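Long-range contacts in tyrosinase (Burkholderia thailandensis, PDB 5ZRD), which is a copper-dependent monophenol monooxygenase that probably hydroxylates phenols to catechols and oxidises these further to quinones at a paired copper site: residues A[250-255]-A[268-273]; A[424-429]-A[485-490]; A[444-449]-A[504-509]; A[459-464]-A[491-496]. All blocks are in the same frame, centred on the assembly; numbering follows the deposited sequence.

Overall arrangement
Four contacts show how bonding changes with place in a fold. Interaction 1 is buried in the helical domain that carries the copper ligands, where one backbone bond and close hydrophobic packing join a helix end to a loop. Interactions 2 and 3 are regular antiparallel strand pairs, one from each of two sheets, and both are largely buried; F488 and V429 of the first pack on A445 and V505 of the second. Interaction 4, partly buried, relies on carbon and sulfur contacts; its strand 456-466 is the sheet neighbour of strand 441-450 in interaction 3, and its loop directly follows the segment 485-490. L269 packing on H487, and a probable bond from K426 NZ to G268 O, join interactions 1 and 2.

Interaction 1. Residues A[250-255]-A[268-273]; sequences YTVFSN and GLVTPV
V270 is the first residue of 268-273 to meet helix 250-254: its CG2 reaches CG2 of V252 at 3.9 Å, the two side chains crossing at about a right angle, with W262 of helix 256-265 touching both. The next side chain, T271, turns from the helix, and its hydroxyl binds a citrate probably left from crystallisation. P272 then lays its ring along the end of the helix. Its CB sits 3.3 Å from V252 O and its CG 3.6 Å from N255 O, so aliphatic carbons lie against carbonyl oxygens of the last turn (V252) and of the link just beyond it (N255). V273 completes the run. Its N donates to F253 O at 2.9 Å, in the carbonyl plane and with an N-H...O angle of 152°, while its CG1 hangs over one face of the F253 ring, 4.0 Å from the centroid. F253 has CG anti to its own N (chi1 175°), which swings the ring round beside V273 and lets CZ approach V273 CB to 3.5 Å; W330 stacks on the same ring. The chemistry thus couples one directional bond with a CH-pi contact at the same residue pair: the first satisfies a carbonyl near a helix end, the second packs the aromatic ring, and together they probably help to place the backbone just ahead of helix 274-285, which supplies the copper ligands H277 and H281.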
loop_
_atom_site.group_PDB
_atom_site.type_symbol
_atom_site.label_atom_id
_atom_site.label_comp_id
_atom_site.label_asym_id
_atom_site.label_seq_id
_atom_site.Cartn_x
_atom_site.Cartn_y
_atom_site.Cartn_z
ATOM N N TYR A 250 30.739 24.060 10.975
ATOM C CA TYR A 250 29.358 24.319 10.677
ATOM C C TYR A 250 28.528 23.032 10.817
ATOM O O TYR A 250 27.429 23.060 11.334
ATOM C CB TYR A 250 29.166 24.909 9.277
ATOM C CG TYR A 250 27.703 25.061 8.960
ATOM C CD1 TYR A 250 26.945 26.042 9.570
ATOM C CD2 TYR A 250 27.047 24.155 8.143
ATOM C CE1 TYR A 250 25.573 26.140 9.366
ATOM C CE2 TYR A 250 25.678 24.232 7.932
ATOM C CZ TYR A 250 24.940 25.230 8.544
ATOM O OH TYR A 250 23.601 25.308 8.313
ATOM N N THR A 251 29.041 21.911 10.375
ATOM C CA THR A 251 28.247 20.682 10.477
ATOM C C THR A 251 27.764 20.475 11.925
ATOM O O THR A 251 26.565 20.279 12.129
ATOM C CB THR A 251 28.986 19.476 9.894
ATOM O OG1 THR A 251 29.314 19.768 8.532
ATOM C CG2 THR A 251 28.148 18.219 9.933
ATOM N N VAL A 252 28.632 20.588 12.929
ATOM C CA VAL A 252 28.227 20.209 14.260
ATOM C C VAL A 252 27.643 21.414 14.990
ATOM O O VAL A 252 26.927 21.235 15.984
ATOM C CB VAL A 252 29.374 19.560 15.043
ATOM C CG1 VAL A 252 29.864 18.337 14.301
ATOM C CG2 VAL A 252 30.514 20.516 15.361
ATOM N N PHE A 253 27.921 22.620 14.472
ATOM C CA PHE A 253 27.246 23.791 14.950
ATOM C C PHE A 253 25.757 23.719 14.597
ATOM O O PHE A 253 24.911 24.193 15.362
ATOM C CB PHE A 253 27.831 25.079 14.363
ATOM C CG PHE A 253 27.087 26.340 14.729
ATOM C CD1 PHE A 253 27.191 26.869 16.000
ATOM C CD2 PHE A 253 26.215 26.938 13.837
ATOM C CE1 PHE A 253 26.503 28.024 16.347
ATOM C CE2 PHE A 253 25.502 28.081 14.177
ATOM C CZ PHE A 253 25.651 28.629 15.434
ATOM N N SER A 254 25.455 23.130 13.441
ATOM C CA SER A 254 24.168 23.308 12.820
ATOM C C SER A 254 23.061 22.529 13.535
ATOM O O SER A 254 21.943 22.971 13.465
ATOM C CB SER A 254 24.207 22.936 11.369
ATOM O OG SER A 254 24.327 21.532 11.220
ATOM N N ASN A 255 23.313 21.388 14.169
ATOM C CA ASN A 255 22.170 20.500 14.473
ATOM C C ASN A 255 22.536 19.413 15.494
ATOM O O ASN A 255 23.691 19.065 15.652
ATOM C CB ASN A 255 21.620 19.862 13.194
ATOM C CG ASN A 255 22.445 18.719 12.642
ATOM O OD1 ASN A 255 22.190 17.561 12.983
ATOM N ND2 ASN A 255 23.385 19.008 11.736
ATOM N N GLY A 268 35.763 15.860 24.480
ATOM C CA GLY A 268 35.045 17.088 24.786
ATOM C C GLY A 268 33.601 17.019 24.333
ATOM O O GLY A 268 33.128 15.957 23.871
ATOM N N LEU A 269 32.931 18.165 24.419
ATOM C CA LEU A 269 31.510 18.290 24.177
ATOM C C LEU A 269 31.288 19.491 23.279
ATOM O O LEU A 269 31.624 20.598 23.673
ATOM C CB LEU A 269 30.773 18.529 25.502
ATOM C CG LEU A 269 30.395 17.271 26.281
ATOM C CD1 LEU A 269 29.575 17.606 27.520
ATOM C CD2 LEU A 269 29.635 16.297 25.408
ATOM N N VAL A 270 30.710 19.285 22.103
ATOM C CA VAL A 270 30.239 20.430 21.330
ATOM C C VAL A 270 28.720 20.569 21.504
ATOM O O VAL A 270 27.995 19.597 21.682
ATOM C CB VAL A 270 30.650 20.360 19.852
ATOM C CG1 VAL A 270 32.118 20.017 19.692
ATOM C CG2 VAL A 270 29.812 19.404 19.072
ATOM N N THR A 271 28.272 21.811 21.441
ATOM C CA THR A 271 26.879 22.150 21.539
ATOM C C THR A 271 26.450 22.882 20.264
ATOM O O THR A 271 26.960 23.953 19.998
ATOM C CB THR A 271 26.591 23.069 22.731
ATOM O OG1 THR A 271 26.943 22.336 23.898
ATOM C CG2 THR A 271 25.136 23.494 22.794
ATOM N N PRO A 272 25.496 22.320 19.522
ATOM C CA PRO A 272 24.920 22.953 18.367
ATOM C C PRO A 272 23.976 24.089 18.777
ATOM O O PRO A 272 23.381 24.079 19.875
ATOM C CB PRO A 272 24.133 21.848 17.659
ATOM C CG PRO A 272 23.711 20.915 18.785
ATOM C CD PRO A 272 24.716 21.134 19.889
ATOM N N VAL A 273 23.825 25.065 17.898
ATOM C CA VAL A 273 22.918 26.152 18.209
ATOM C C VAL A 273 21.495 25.605 18.384
ATOM O O VAL A 273 20.694 26.200 19.088
ATOM C CB VAL A 273 22.939 27.273 17.154
ATOM C CG1 VAL A 273 22.451 26.824 15.790
ATOM C CG2 VAL A 273 22.121 28.455 17.649
#

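Interaction 2. Residues A[424-429]-A[485-490]; sequences TKKLTV and VAHFPL
L427 O is gripped from two neighbouring residues of strand 485-489: F488 N donates to it at 2.9 Å, and the CA-H of H487 approaches it, CA to O being 3.1 Å. The pattern returns at the facing carbonyl, for F488 O takes L427 N at 2.8 Å in a nearly straight bond (174°) and also meets the CA of K426. This is the antiparallel pairing of strands 426-430 and 485-489 in a three-stranded sheet, with L427-F488 and V429-A486 as hydrogen-bonded pairs. Beyond the strand, L490 N still reaches K425 O, while CD1 of L490 tucks against the K426 carbonyl carbon at 3.7 Å.

The two faces differ in character. T428 and H487 run side by side on one, pointing the same way, and T428 OG1 lies near the plane of the imidazole at its edge, sharing a hydrogen bond with ND1 at 3.3 Å; the far nitrogen, NE2, binds S260 O. K426 rises on that face too, and its ammonium meets the carbonyls of N266, N263 and, in a bond modelled rather short, G268. On the other face V429 CG2 comes to the rim of the F488 ring, 3.7 Å from CE2, and L461 of strand 456-466 packs on L427 and L490. Backbone bonding therefore sets the register, while the polar face links the sheet to helix 256-265 and the loop after it, and the apolar face joins it to the neighbouring sheet.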
loop_
_atom_site.group_PDB
_atom_site.type_symbol
_atom_site.label_atom_id
_atom_site.label_comp_id
_atom_site.label_asym_id
_atom_site.label_seq_id
_atom_site.Cartn_x
_atom_site.Cartn_y
_atom_site.Cartn_z
ATOM N N THR A 424 37.141 16.126 34.139
ATOM C CA THR A 424 37.204 16.583 32.772
ATOM C C THR A 424 36.532 15.575 31.825
ATOM O O THR A 424 36.641 15.728 30.596
ATOM C CB THR A 424 38.662 16.753 32.325
ATOM O OG1 THR A 424 39.245 15.449 32.281
ATOM C CG2 THR A 424 39.461 17.671 33.227
ATOM N N LYS A 425 35.871 14.552 32.392
ATOM C CA LYS A 425 35.339 13.409 31.636
ATOM C C LYS A 425 33.884 13.672 31.210
ATOM O O LYS A 425 33.241 14.652 31.657
ATOM C CB LYS A 425 35.348 12.138 32.489
ATOM C CG LYS A 425 36.718 11.606 32.828
ATOM C CD LYS A 425 36.756 10.493 33.862
ATOM C CE LYS A 425 37.877 9.515 33.581
ATOM N NZ LYS A 425 38.113 8.575 34.700
ATOM N N LYS A 426 33.354 12.778 30.363
ATOM C CA LYS A 426 31.991 12.930 29.954
ATOM C C LYS A 426 31.222 11.634 30.166
ATOM O O LYS A 426 31.789 10.572 30.088
ATOM C CB LYS A 426 31.910 13.457 28.521
ATOM C CG LYS A 426 32.178 12.479 27.393
ATOM C CD LYS A 426 31.986 13.121 26.014
ATOM C CE LYS A 426 33.032 12.643 25.043
ATOM N NZ LYS A 426 33.160 13.527 23.863
ATOM N N LEU A 427 29.919 11.794 30.414
ATOM C CA LEU A 427 28.974 10.687 30.593
ATOM C C LEU A 427 28.214 10.457 29.284
ATOM O O LEU A 427 27.609 11.387 28.757
ATOM C CB LEU A 427 27.978 11.055 31.701
ATOM C CG LEU A 427 27.017 9.938 32.102
ATOM C CD1 LEU A 427 27.743 8.799 32.805
ATOM C CD2 LEU A 427 25.908 10.460 33.005
ATOM N N THR A 428 28.197 9.224 28.798
ATOM C CA THR A 428 27.379 8.874 27.686
ATOM C C THR A 428 26.211 8.034 28.224
ATOM O O THR A 428 26.408 7.040 28.906
ATOM C CB THR A 428 28.184 8.123 26.609
ATOM O OG1 THR A 428 29.301 8.877 26.117
ATOM C CG2 THR A 428 27.316 7.737 25.428
ATOM N N VAL A 429 25.003 8.455 27.905
ATOM C CA VAL A 429 23.800 7.764 28.304
ATOM C C VAL A 429 23.192 7.123 27.057
ATOM O O VAL A 429 22.914 7.816 26.086
ATOM C CB VAL A 429 22.766 8.679 28.998
ATOM C CG1 VAL A 429 21.575 7.869 29.509
ATOM C CG2 VAL A 429 23.382 9.473 30.140
ATOM N N VAL A 485 20.642 8.607 22.759
ATOM C CA VAL A 485 22.061 8.777 23.088
ATOM C C VAL A 485 22.262 10.230 23.523
ATOM O O VAL A 485 21.846 11.114 22.843
ATOM C CB VAL A 485 22.986 8.366 21.926
ATOM C CG1 VAL A 485 22.441 8.821 20.602
ATOM C CG2 VAL A 485 24.393 8.881 22.119
ATOM N N ALA A 486 22.825 10.447 24.703
ATOM C CA ALA A 486 22.955 11.783 25.251
ATOM C C ALA A 486 24.297 11.868 25.975
ATOM O O ALA A 486 24.681 10.895 26.613
ATOM C CB ALA A 486 21.810 12.085 26.189
ATOM N N HIS A 487 25.000 12.994 25.851
ATOM C CA HIS A 487 26.240 13.175 26.566
ATOM C C HIS A 487 26.093 14.299 27.593
ATOM O O HIS A 487 25.355 15.257 27.364
ATOM C CB HIS A 487 27.394 13.533 25.635
ATOM C CG HIS A 487 27.504 12.656 24.445
ATOM N ND1 HIS A 487 28.258 11.500 24.455
ATOM C CD2 HIS A 487 26.971 12.762 23.212
ATOM C CE1 HIS A 487 28.195 10.942 23.250
ATOM N NE2 HIS A 487 27.399 11.695 22.486
ATOM N N PHE A 488 26.835 14.181 28.702
ATOM C CA PHE A 488 26.788 15.195 29.757
ATOM C C PHE A 488 28.197 15.383 30.288
ATOM O O PHE A 488 28.932 14.418 30.411
ATOM C CB PHE A 488 25.825 14.822 30.886
ATOM C CG PHE A 488 24.395 14.578 30.461
ATOM C CD1 PHE A 488 23.470 15.608 30.424
ATOM C CD2 PHE A 488 23.963 13.316 30.122
ATOM C CE1 PHE A 488 22.156 15.381 30.056
ATOM C CE2 PHE A 488 22.649 13.092 29.729
ATOM C CZ PHE A 488 21.748 14.125 29.682
ATOM N N PRO A 489 28.574 16.636 30.545
ATOM C CA PRO A 489 29.805 16.838 31.300
ATOM C C PRO A 489 29.655 16.256 32.715
ATOM O O PRO A 489 28.553 16.208 33.263
ATOM C CB PRO A 489 29.993 18.362 31.315
ATOM C CG PRO A 489 28.569 18.881 31.303
ATOM C CD PRO A 489 27.851 17.903 30.396
ATOM N N LEU A 490 30.770 15.820 33.269
ATOM C CA LEU A 490 30.895 15.429 34.695
ATOM C C LEU A 490 31.654 16.517 35.478
ATOM O O LEU A 490 32.095 16.284 36.600
ATOM C CB LEU A 490 31.610 14.072 34.763
ATOM C CG LEU A 490 30.774 12.878 34.291
ATOM C CD1 LEU A 490 31.648 11.720 33.864
ATOM C CD2 LEU A 490 29.812 12.434 35.380
#

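Interaction 3. Residues A[444-449]-A[504-509]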
loop_
_atom_site.group_PDB
_atom_site.type_symbol
_atom_site.label_atom_id
_atom_site.label_comp_id
_atom_site.label_asym_id
_atom_site.label_seq_id
_atom_site.Cartn_x
_atom_site.Cartn_y
_atom_site.Cartn_z
ATOM N N LYS A 444 17.361 14.805 32.140
ATOM C CA LYS A 444 18.133 15.498 33.174
ATOM C C LYS A 444 19.027 14.454 33.842
ATOM O O LYS A 444 18.543 13.389 34.192
ATOM C CB LYS A 444 17.196 16.158 34.186
ATOM C CG LYS A 444 16.586 17.475 33.739
ATOM C CD LYS A 444 15.781 18.134 34.816
ATOM C CE LYS A 444 16.513 19.281 35.473
ATOM N NZ LYS A 444 15.674 19.950 36.495
ATOM N N ALA A 445 20.330 14.686 33.909
ATOM C CA ALA A 445 21.239 13.643 34.396
ATOM C C ALA A 445 21.749 14.025 35.786
ATOM O O ALA A 445 22.025 15.192 36.044
ATOM C CB ALA A 445 22.368 13.421 33.420
ATOM N N TYR A 446 21.855 13.024 36.659
ATOM C CA TYR A 446 22.336 13.187 38.027
ATOM C C TYR A 446 23.377 12.113 38.370
ATOM O O TYR A 446 23.340 10.970 37.897
ATOM C CB TYR A 446 21.179 13.094 39.028
ATOM C CG TYR A 446 20.139 14.156 38.838
ATOM C CD1 TYR A 446 20.247 15.388 39.451
ATOM C CD2 TYR A 446 19.075 13.958 37.981
ATOM C CE1 TYR A 446 19.298 16.386 39.260
ATOM C CE2 TYR A 446 18.119 14.942 37.772
ATOM C CZ TYR A 446 18.227 16.163 38.411
ATOM O OH TYR A 446 17.291 17.135 38.196
ATOM N N ALA A 447 24.294 12.490 39.242
ATOM C CA ALA A 447 25.212 11.530 39.869
ATOM C C ALA A 447 25.075 11.641 41.402
ATOM O O ALA A 447 25.088 12.750 41.990
ATOM C CB ALA A 447 26.634 11.775 39.389
ATOM N N SER A 448 24.890 10.509 42.058
ATOM C CA SER A 448 24.889 10.544 43.515
ATOM C C SER A 448 26.016 9.653 44.067
ATOM O O SER A 448 26.291 8.550 43.535
ATOM C CB SER A 448 23.550 10.175 44.074
ATOM O OG SER A 448 23.256 8.837 43.755
ATOM N N VAL A 449 26.691 10.193 45.093
ATOM C CA VAL A 449 27.751 9.488 45.783
ATOM C C VAL A 449 27.457 9.485 47.290
ATOM O O VAL A 449 27.201 10.511 47.917
ATOM C CB VAL A 449 29.162 10.014 45.433
ATOM C CG1 VAL A 449 29.163 11.274 44.584
ATOM C CG2 VAL A 449 30.053 10.169 46.652
ATOM N N ARG A 504 21.737 8.482 37.235
ATOM C CA ARG A 504 20.361 8.292 36.804
ATOM C C ARG A 504 19.978 9.429 35.845
ATOM O O ARG A 504 20.573 10.502 35.872
ATOM C CB ARG A 504 19.437 8.259 38.030
ATOM C CG ARG A 504 19.352 9.603 38.727
ATOM C CD ARG A 504 18.684 9.528 40.086
ATOM N NE ARG A 504 17.379 10.139 40.015
ATOM C CZ ARG A 504 17.129 11.409 40.300
ATOM N NH1 ARG A 504 15.974 11.944 39.936
ATOM N NH2 ARG A 504 18.036 12.131 40.934
ATOM N N VAL A 505 18.949 9.195 35.034
ATOM C CA VAL A 505 18.372 10.245 34.214
ATOM C C VAL A 505 16.900 10.383 34.607
ATOM O O VAL A 505 16.226 9.414 34.721
ATOM C CB VAL A 505 18.492 9.943 32.708
ATOM C CG1 VAL A 505 19.927 9.938 32.238
ATOM C CG2 VAL A 505 17.816 8.635 32.342
ATOM N N GLU A 506 16.445 11.603 34.781
ATOM C CA GLU A 506 15.042 11.956 34.964
ATOM C C GLU A 506 14.517 12.366 33.581
ATOM O O GLU A 506 15.079 13.273 32.953
ATOM C CB GLU A 506 14.952 13.098 35.990
ATOM C CG GLU A 506 13.603 13.798 36.109
ATOM C CD GLU A 506 13.588 15.160 36.812
ATOM O OE1 GLU A 506 14.690 15.698 37.111
ATOM O OE2 GLU A 506 12.464 15.705 37.041
ATOM N N PHE A 507 13.496 11.669 33.086
ATOM C CA PHE A 507 12.767 12.107 31.900
ATOM C C PHE A 507 11.605 13.020 32.289
ATOM O O PHE A 507 10.861 12.739 33.234
ATOM C CB PHE A 507 12.225 10.919 31.120
ATOM C CG PHE A 507 13.298 10.122 30.447
ATOM C CD1 PHE A 507 13.903 9.071 31.102
ATOM C CD2 PHE A 507 13.712 10.442 29.165
ATOM C CE1 PHE A 507 14.898 8.342 30.469
ATOM C CE2 PHE A 507 14.702 9.707 28.532
ATOM C CZ PHE A 507 15.292 8.656 29.186
ATOM N N ILE A 508 11.470 14.127 31.579
ATOM C CA ILE A 508 10.286 14.938 31.700
ATOM C C ILE A 508 9.593 14.922 30.335
ATOM O O ILE A 508 10.178 15.386 29.351
ATOM C CB ILE A 508 10.638 16.362 32.160
ATOM C CG1 ILE A 508 11.444 16.361 33.467
ATOM C CG2 ILE A 508 9.381 17.211 32.271
ATOM C CD1 ILE A 508 12.020 17.723 33.824
ATOM N N HIS A 509 8.375 14.399 30.281
ATOM C CA HIS A 509 7.777 14.090 29.004
ATOM C C HIS A 509 6.294 14.474 28.995
ATOM O O HIS A 509 5.723 14.842 30.011
ATOM C CB HIS A 509 8.002 12.624 28.684
ATOM C CG HIS A 509 7.464 11.739 29.735
ATOM N ND1 HIS A 509 6.189 11.229 29.663
ATOM C CD2 HIS A 509 7.992 11.321 30.906
ATOM C CE1 HIS A 509 5.962 10.491 30.736
ATOM N NE2 HIS A 509 7.053 10.536 31.523
#
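R504 turns its CG between its own N and carbonyl carbon (chi1 68°) and bends again at chi3 (-108°), which folds the guanidinium back across Y446, whose ring is held out with CG anti to its carbonyl carbon. The pair belongs to an antiparallel strand pairing at the centre of a four-stranded mixed sheet, where 441-450 and 502-509 are the two inner strands. Guanidinium and ring lie almost parallel, their planes 11° apart and centres 4.6 Å apart. NH2 stands over the ring face near its CB end, 3.6 Å from Y446 CG. The stack is secured from outside the pair: E458 forms a salt bridge with the same NH2, and D292 O takes NH1.

The backbones of the two strands bond regularly. Y446 and R504 exchange two hydrogen bonds, as do K444 and E506, E506 N meeting K444 O at 2.8 Å. A445 and V505, the non-hydrogen-bonded pair between them, point to the opposite face, towards the strands of 426-430 and 485-489.

K444 and E506 lie side by side on the face of Y446, their opposite charges near each other but beyond salt-bridge distance; K444 NZ instead binds the carbonyls of Y289 and G291 and makes a cation-pi contact with the Y289 ring. It is the aliphatic part of the lysine that touches: CD comes within 3.5 Å of E506 OE1 and 3.9 Å of I508 CD1. That same carboxylate oxygen lies at the edge of the Y446 ring, 3.2 Å from its OH, a hydroxyl for which G291 O is a competing acceptor.

Interaction 4. Residues A[459-464]-A[491-496]; sequences YYLGHK and SAMPAD
A Met-aromatic contact packs a loop against an outermost strand of the four-stranded mixed sheet: Y459 on strand 456-466 meets M493 of the loop that leads from strand 485-489 to strand 502-509. The methionine offers more than its sulfur. CB lies over one face of the Y459 ring, 4.1 Å from the centroid and only 14° off the normal, whereas SD approaches obliquely at 5.3 Å from the same centroid. With CG between its N and carbonyl carbon (chi1 46°), the chain of M493 leaves the ring at a slant in the direction of L461, and SD ends 4.3 Å from L461 CD2. A447 of the adjoining strand 441-450 packs on the same side chain.

The rest of the loop follows the ring along its length. A492 O lies 3.4 Å from CD1 of Y459, and CD of P494 reaches the phenol end, 3.7 Å from OH, with the proline crossing the tyrosine at about a right angle. Nearer the backbone, the methyl carbon CB of A492 rests 3.7 Å from Y460 O. The loop also has polar fastening outside this contact, through a backbone hydrogen bond between M493 and S423. Between the strand and the loop the chemistry is one of CH-pi, sulfur and van der Waals contacts, which are less directional than hydrogen bonds; the loop is thus fitted to the sheet by the shape of a tyrosine ring rather than by strand pairing.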
loop_
_atom_site.group_PDB
_atom_site.type_symbol
_atom_site.label_atom_id
_atom_site.label_comp_id
_atom_site.label_asym_id
_atom_site.label_seq_id
_atom_site.Cartn_x
_atom_site.Cartn_y
_atom_site.Cartn_z
ATOM N N TYR A 459 24.911 15.255 42.380
ATOM C CA TYR A 459 25.444 16.218 41.428
ATOM C C TYR A 459 24.489 16.312 40.227
ATOM O O TYR A 459 24.098 15.296 39.642
ATOM C CB TYR A 459 26.885 15.834 41.077
ATOM C CG TYR A 459 27.834 15.921 42.247
ATOM C CD1 TYR A 459 28.495 17.102 42.535
ATOM C CD2 TYR A 459 28.040 14.836 43.083
ATOM C CE1 TYR A 459 29.359 17.196 43.610
ATOM C CE2 TYR A 459 28.876 14.919 44.182
ATOM C CZ TYR A 459 29.548 16.100 44.440
ATOM O OH TYR A 459 30.401 16.188 45.502
ATOM N N TYR A 460 24.092 17.537 39.889
ATOM C CA TYR A 460 23.271 17.781 38.714
ATOM C C TYR A 460 24.204 17.957 37.523
ATOM O O TYR A 460 24.995 18.867 37.539
ATOM C CB TYR A 460 22.334 18.978 38.919
ATOM C CG TYR A 460 21.504 19.285 37.698
ATOM C CD1 TYR A 460 20.856 18.278 37.000
ATOM C CD2 TYR A 460 21.444 20.576 37.191
ATOM C CE1 TYR A 460 20.146 18.552 35.844
ATOM C CE2 TYR A 460 20.712 20.873 36.056
ATOM C CZ TYR A 460 20.075 19.855 35.367
ATOM O OH TYR A 460 19.354 20.173 34.251
ATOM N N LEU A 461 24.134 17.068 36.528
ATOM C CA LEU A 461 25.102 17.104 35.383
ATOM C C LEU A 461 24.579 17.926 34.195
ATOM O O LEU A 461 25.356 18.287 33.323
ATOM C CB LEU A 461 25.347 15.669 34.952
ATOM C CG LEU A 461 25.794 14.721 36.070
ATOM C CD1 LEU A 461 26.076 13.338 35.519
ATOM C CD2 LEU A 461 27.023 15.266 36.783
ATOM N N GLY A 462 23.267 18.171 34.135
ATOM C CA GLY A 462 22.684 19.019 33.108
ATOM C C GLY A 462 21.422 18.430 32.489
ATOM O O GLY A 462 20.922 17.408 32.958
ATOM N N HIS A 463 20.898 19.136 31.464
ATOM C CA HIS A 463 19.696 18.763 30.720
ATOM C C HIS A 463 20.004 18.598 29.212
ATOM O O HIS A 463 20.998 19.074 28.686
ATOM C CB HIS A 463 18.593 19.792 30.940
ATOM C CG HIS A 463 18.863 21.098 30.256
ATOM N ND1 HIS A 463 19.465 22.160 30.895
ATOM C CD2 HIS A 463 18.657 21.495 28.984
ATOM C CE1 HIS A 463 19.588 23.170 30.049
ATOM N NE2 HIS A 463 19.108 22.785 28.870
ATOM N N LYS A 464 19.118 17.880 28.545
ATOM C CA LYS A 464 19.055 17.778 27.114
ATOM C C LYS A 464 17.579 17.825 26.723
ATOM O O LYS A 464 16.794 17.015 27.182
ATOM C CB LYS A 464 19.681 16.478 26.615
ATOM C CG LYS A 464 19.655 16.241 25.101
ATOM C CD LYS A 464 20.185 14.852 24.786
ATOM C CE LYS A 464 20.112 14.448 23.327
ATOM N NZ LYS A 464 21.279 14.984 22.598
ATOM N N SER A 491 31.721 17.734 34.935
ATOM C CA SER A 491 32.472 18.847 35.511
ATOM C C SER A 491 31.821 19.373 36.799
ATOM O O SER A 491 32.420 20.199 37.444
ATOM C CB SER A 491 32.608 19.965 34.508
ATOM O OG SER A 491 31.327 20.340 34.040
ATOM N N ALA A 492 30.579 18.997 37.118
ATOM C CA ALA A 492 30.035 19.393 38.397
ATOM C C ALA A 492 30.724 18.578 39.502
ATOM O O ALA A 492 30.613 18.957 40.636
ATOM C CB ALA A 492 28.526 19.218 38.464
ATOM N N MET A 493 31.447 17.500 39.193
ATOM C CA MET A 493 31.899 16.661 40.296
ATOM C C MET A 493 33.426 16.604 40.414
ATOM O O MET A 493 34.179 16.772 39.460
ATOM C CB MET A 493 31.289 15.254 40.311
ATOM C CG MET A 493 31.233 14.474 39.031
ATOM S SD MET A 493 29.958 13.136 39.106
ATOM C CE MET A 493 30.378 12.250 40.609
ATOM N N PRO A 494 33.882 16.404 41.665
ATOM C CA PRO A 494 35.284 16.149 41.960
ATOM C C PRO A 494 35.761 14.928 41.166
ATOM O O PRO A 494 35.035 13.946 41.043
ATOM C CB PRO A 494 35.311 15.876 43.472
ATOM C CG PRO A 494 34.108 16.618 43.990
ATOM C CD PRO A 494 33.078 16.351 42.914
ATOM N N ALA A 495 36.955 15.029 40.594
ATOM C CA ALA A 495 37.412 14.048 39.627
ATOM C C ALA A 495 37.441 12.652 40.260
ATOM O O ALA A 495 37.067 11.665 39.623
ATOM C CB ALA A 495 38.756 14.446 39.111
ATOM N N ASP A 496 37.871 12.585 41.510
ATOM C CA ASP A 496 38.040 11.334 42.193
ATOM C C ASP A 496 36.715 10.727 42.619
ATOM O O ASP A 496 36.657 9.560 42.948
ATOM C CB ASP A 496 39.001 11.485 43.370
ATOM C CG ASP A 496 38.603 12.619 44.347
ATOM O OD1 ASP A 496 38.680 13.828 43.976
ATOM O OD2 ASP A 496 38.249 12.297 45.502
#